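Polycyclic ketone monooxygenase (Myceliophthora thermophila, PDB 5MQ6) uses FAD, NADPH and oxygen to insert one oxygen atom next to the carbonyl of ketones, especially bulky polycyclic ones, giving esters or lactones. Local coordinates at residues W123-P128 / T476-P481. Residues are numbered along the deposited sequence; the frame is centred on the assembly and turned at random.
Sequences WWNRYP and TGYVTP. With FAD (flavin-adenine dinucleotide), chain B.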
# COMPACT_ATOMS: atom_id res chain seq x y z
N TRP A 123 11.46 -4.54 -4.22
CA TRP A 123 12.51 -5.45 -3.76
C TRP A 123 11.85 -6.80 -3.43
O TRP A 123 12.29 -7.81 -3.87
CB TRP A 123 13.24 -4.94 -2.47
CG TRP A 123 14.14 -5.96 -1.97
CD1 TRP A 123 13.83 -6.97 -1.09
CD2 TRP A 123 15.51 -6.21 -2.38
NE1 TRP A 123 14.91 -7.82 -0.96
CE2 TRP A 123 15.93 -7.40 -1.75
CE3 TRP A 123 16.36 -5.58 -3.25
CZ2 TRP A 123 17.25 -7.91 -1.87
CZ3 TRP A 123 17.69 -6.08 -3.38
CH2 TRP A 123 18.09 -7.26 -2.71
N TRP A 124 10.81 -6.79 -2.61
CA TRP A 124 10.23 -8.02 -2.10
C TRP A 124 9.43 -8.85 -3.12
O TRP A 124 9.59 -10.04 -3.22
CB TRP A 124 9.36 -7.70 -0.94
CG TRP A 124 10.00 -7.12 0.28
CD1 TRP A 124 9.89 -5.86 0.71
CD2 TRP A 124 10.71 -7.83 1.33
NE1 TRP A 124 10.53 -5.69 1.90
CE2 TRP A 124 11.02 -6.89 2.31
CE3 TRP A 124 11.12 -9.12 1.51
CZ2 TRP A 124 11.76 -7.21 3.44
CZ3 TRP A 124 11.83 -9.45 2.67
CH2 TRP A 124 12.13 -8.50 3.61
N ASN A 125 8.60 -8.17 -3.90
CA ASN A 125 7.67 -8.79 -4.81
C ASN A 125 8.35 -8.87 -6.12
O ASN A 125 8.73 -7.84 -6.75
CB ASN A 125 6.37 -7.97 -4.90
CG ASN A 125 5.70 -7.83 -3.56
OD1 ASN A 125 5.05 -8.73 -3.11
ND2 ASN A 125 5.86 -6.69 -2.89
N ARG A 126 8.57 -10.11 -6.56
CA ARG A 126 9.13 -10.31 -7.90
C ARG A 126 8.46 -11.51 -8.58
O ARG A 126 9.08 -12.20 -9.39
CB ARG A 126 10.66 -10.50 -7.79
CG ARG A 126 11.41 -9.59 -6.81
CD ARG A 126 12.89 -9.73 -7.07
NE ARG A 126 13.62 -9.02 -6.02
CZ ARG A 126 14.92 -8.72 -6.05
NH1 ARG A 126 15.68 -9.10 -7.05
NH2 ARG A 126 15.50 -8.08 -5.01
N TYR A 127 7.19 -11.74 -8.25
CA TYR A 127 6.48 -12.93 -8.70
C TYR A 127 6.26 -12.80 -10.21
O TYR A 127 6.44 -11.72 -10.75
CB TYR A 127 5.19 -13.10 -7.90
CG TYR A 127 4.20 -11.97 -8.01
CD1 TYR A 127 3.48 -11.78 -9.18
CD2 TYR A 127 4.00 -11.07 -6.96
CE1 TYR A 127 2.53 -10.78 -9.32
CE2 TYR A 127 3.06 -10.06 -7.09
CZ TYR A 127 2.33 -9.92 -8.30
OH TYR A 127 1.42 -8.95 -8.49
N PRO A 128 5.95 -13.91 -10.92
CA PRO A 128 5.80 -13.87 -12.39
C PRO A 128 4.60 -13.03 -12.81
O PRO A 128 3.52 -13.14 -12.24
CB PRO A 128 5.53 -15.36 -12.76
CG PRO A 128 5.98 -16.12 -11.53
CD PRO A 128 5.66 -15.24 -10.37
N THR A 476 -2.59 -14.32 -0.48
CA THR A 476 -3.56 -13.98 0.52
C THR A 476 -3.27 -12.59 1.14
O THR A 476 -3.92 -12.15 2.11
CB THR A 476 -3.61 -15.08 1.57
OG1 THR A 476 -2.28 -15.52 1.82
CG2 THR A 476 -4.40 -16.26 1.00
N GLY A 477 -2.34 -11.87 0.55
CA GLY A 477 -2.28 -10.47 0.82
C GLY A 477 -1.41 -10.19 2.03
O GLY A 477 -0.57 -11.01 2.38
N TYR A 478 -1.61 -9.00 2.60
CA TYR A 478 -0.74 -8.35 3.61
C TYR A 478 -1.58 -7.83 4.72
O TYR A 478 -2.73 -7.51 4.52
CB TYR A 478 -0.01 -7.12 3.02
CG TYR A 478 0.70 -7.45 1.76
CD1 TYR A 478 -0.01 -7.61 0.56
CD2 TYR A 478 2.12 -7.67 1.74
CE1 TYR A 478 0.65 -7.96 -0.64
CE2 TYR A 478 2.79 -8.00 0.52
CZ TYR A 478 2.05 -8.16 -0.67
OH TYR A 478 2.65 -8.48 -1.90
N VAL A 479 -0.99 -7.64 5.89
CA VAL A 479 -1.71 -6.93 6.97
C VAL A 479 -2.29 -5.60 6.42
O VAL A 479 -1.61 -4.84 5.70
CB VAL A 479 -0.82 -6.65 8.21
CG1 VAL A 479 -1.57 -5.81 9.28
CG2 VAL A 479 -0.35 -7.96 8.83
N THR A 480 -3.58 -5.38 6.73
CA THR A 480 -4.24 -4.20 6.24
C THR A 480 -3.45 -2.85 6.49
O THR A 480 -2.80 -2.68 7.54
CB THR A 480 -5.68 -4.10 6.77
OG1 THR A 480 -6.26 -2.91 6.27
CG2 THR A 480 -5.77 -4.04 8.29
N PRO A 481 -3.52 -1.91 5.52
CA PRO A 481 -2.95 -0.58 5.74
C PRO A 481 -3.53 0.13 6.96
O PRO A 481 -2.85 0.98 7.57
CB PRO A 481 -3.33 0.16 4.45
CG PRO A 481 -3.23 -0.93 3.39
CD PRO A 481 -3.94 -2.07 4.08
PA FAD B . 7.32 0.18 0.79
O1A FAD B . 6.41 -0.81 1.45
O2A FAD B . 7.59 0.11 -0.70
O5B FAD B . 8.73 0.12 1.54
C5B FAD B . 8.79 0.14 2.93
C4B FAD B . 9.92 -0.76 3.38
O4B FAD B . 10.09 -0.53 4.79
C3B FAD B . 9.70 -2.26 3.19
O3B FAD B . 10.87 -2.85 2.67
C2B FAD B . 9.44 -2.75 4.59
O2B FAD B . 9.84 -4.09 4.77
C1B FAD B . 10.27 -1.78 5.41
N9A FAD B . 9.87 -1.73 6.79
C8A FAD B . 8.61 -1.52 7.27
N7A FAD B . 8.65 -1.59 8.60
C5A FAD B . 9.90 -1.86 9.01
C6A FAD B . 10.56 -2.01 10.32
N6A FAD B . 9.96 -1.96 11.49
N1A FAD B . 11.85 -2.19 10.24
C2A FAD B . 12.53 -2.28 9.07
N3A FAD B . 12.05 -2.17 7.86
C4A FAD B . 10.70 -1.97 7.80
N1 FAD B . 0.70 1.35 -5.40
C2 FAD B . 0.44 2.18 -6.46
O2 FAD B . 0.18 3.36 -6.28
N3 FAD B . 0.45 1.71 -7.72
C4 FAD B . 0.72 0.41 -7.95
O4 FAD B . 0.72 0.04 -9.11
C4X FAD B . 1.02 -0.56 -6.88
N5 FAD B . 1.28 -1.90 -7.07
C5X FAD B . 1.53 -2.67 -5.99
C6 FAD B . 1.80 -4.11 -6.15
C7 FAD B . 2.07 -4.87 -4.91
C7M FAD B . 2.36 -6.35 -4.96
C8 FAD B . 2.04 -4.23 -3.56
C8M FAD B . 2.31 -5.00 -2.27
C9 FAD B . 1.77 -2.88 -3.44
C9A FAD B . 1.52 -2.09 -4.60
N10 FAD B . 1.23 -0.73 -4.41
C10 FAD B . 1.00 0.05 -5.55
C1' FAD B . 1.27 -0.07 -3.09
C2' FAD B . 2.80 0.18 -2.78
O2' FAD B . 3.11 -0.35 -1.48
C3' FAD B . 3.26 1.68 -2.89
O3' FAD B . 3.00 2.14 -4.22
C4' FAD B . 4.76 1.98 -2.70
O4' FAD B . 5.70 1.00 -3.34
C5' FAD B . 5.07 2.14 -1.20
O5' FAD B . 6.37 2.81 -1.10
P FAD B . 6.87 2.98 0.44
O1P FAD B . 8.41 3.24 0.31
O2P FAD B . 5.89 3.96 1.10
O3P FAD B . 6.55 1.54 1.17
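Tyr-478 OH donates a hydrogen bond to Asn-125 OD1 at 2.7 Å. This single bond joins the two segments, whose backbones stay far apart. The two side chains reach it from opposite directions. OD1 sits at the hydroxyl edge of the phenol, in the ring plane, and the amide is turned 70° from that ring. The hydroxyl oxygen lies 34° out of the carbonyl plane. The dimethylbenzene end of the flavin touches both partners. Methyl C8M is 3.5 Å from Tyr-478 OH, and methyl C7M is 3.9 Å from Asn-125 CG. Asn-125 is the first residue beyond helix 121-124. Its CG lies beside the backbone N (chi1 -59°), from where ND2 can reach back to Thr-121 O. That bond helps set the amide's rotation so that OD1 faces the tyrosine. Without the amide, as with an alanine here, the buried Tyr-478 hydroxyl would probably lose this acceptor and a gap would open beside the flavin methyls. One residue earlier, Trp-124 NE1 donates to FAD O3B at 3.0 Å, so the same helix end also holds the adenosine ribose. Within the same segment, Arg-126 NE donates to Trp-123 O at 2.8 Å. Tyr-478 and Gly-477 also touch NADPH. The contact thus lies where the FAD and NADPH sites meet, as in flavoproteins with two Rossmann-type dinucleotide-binding domains, Baeyer-Villiger monooxygenases among them.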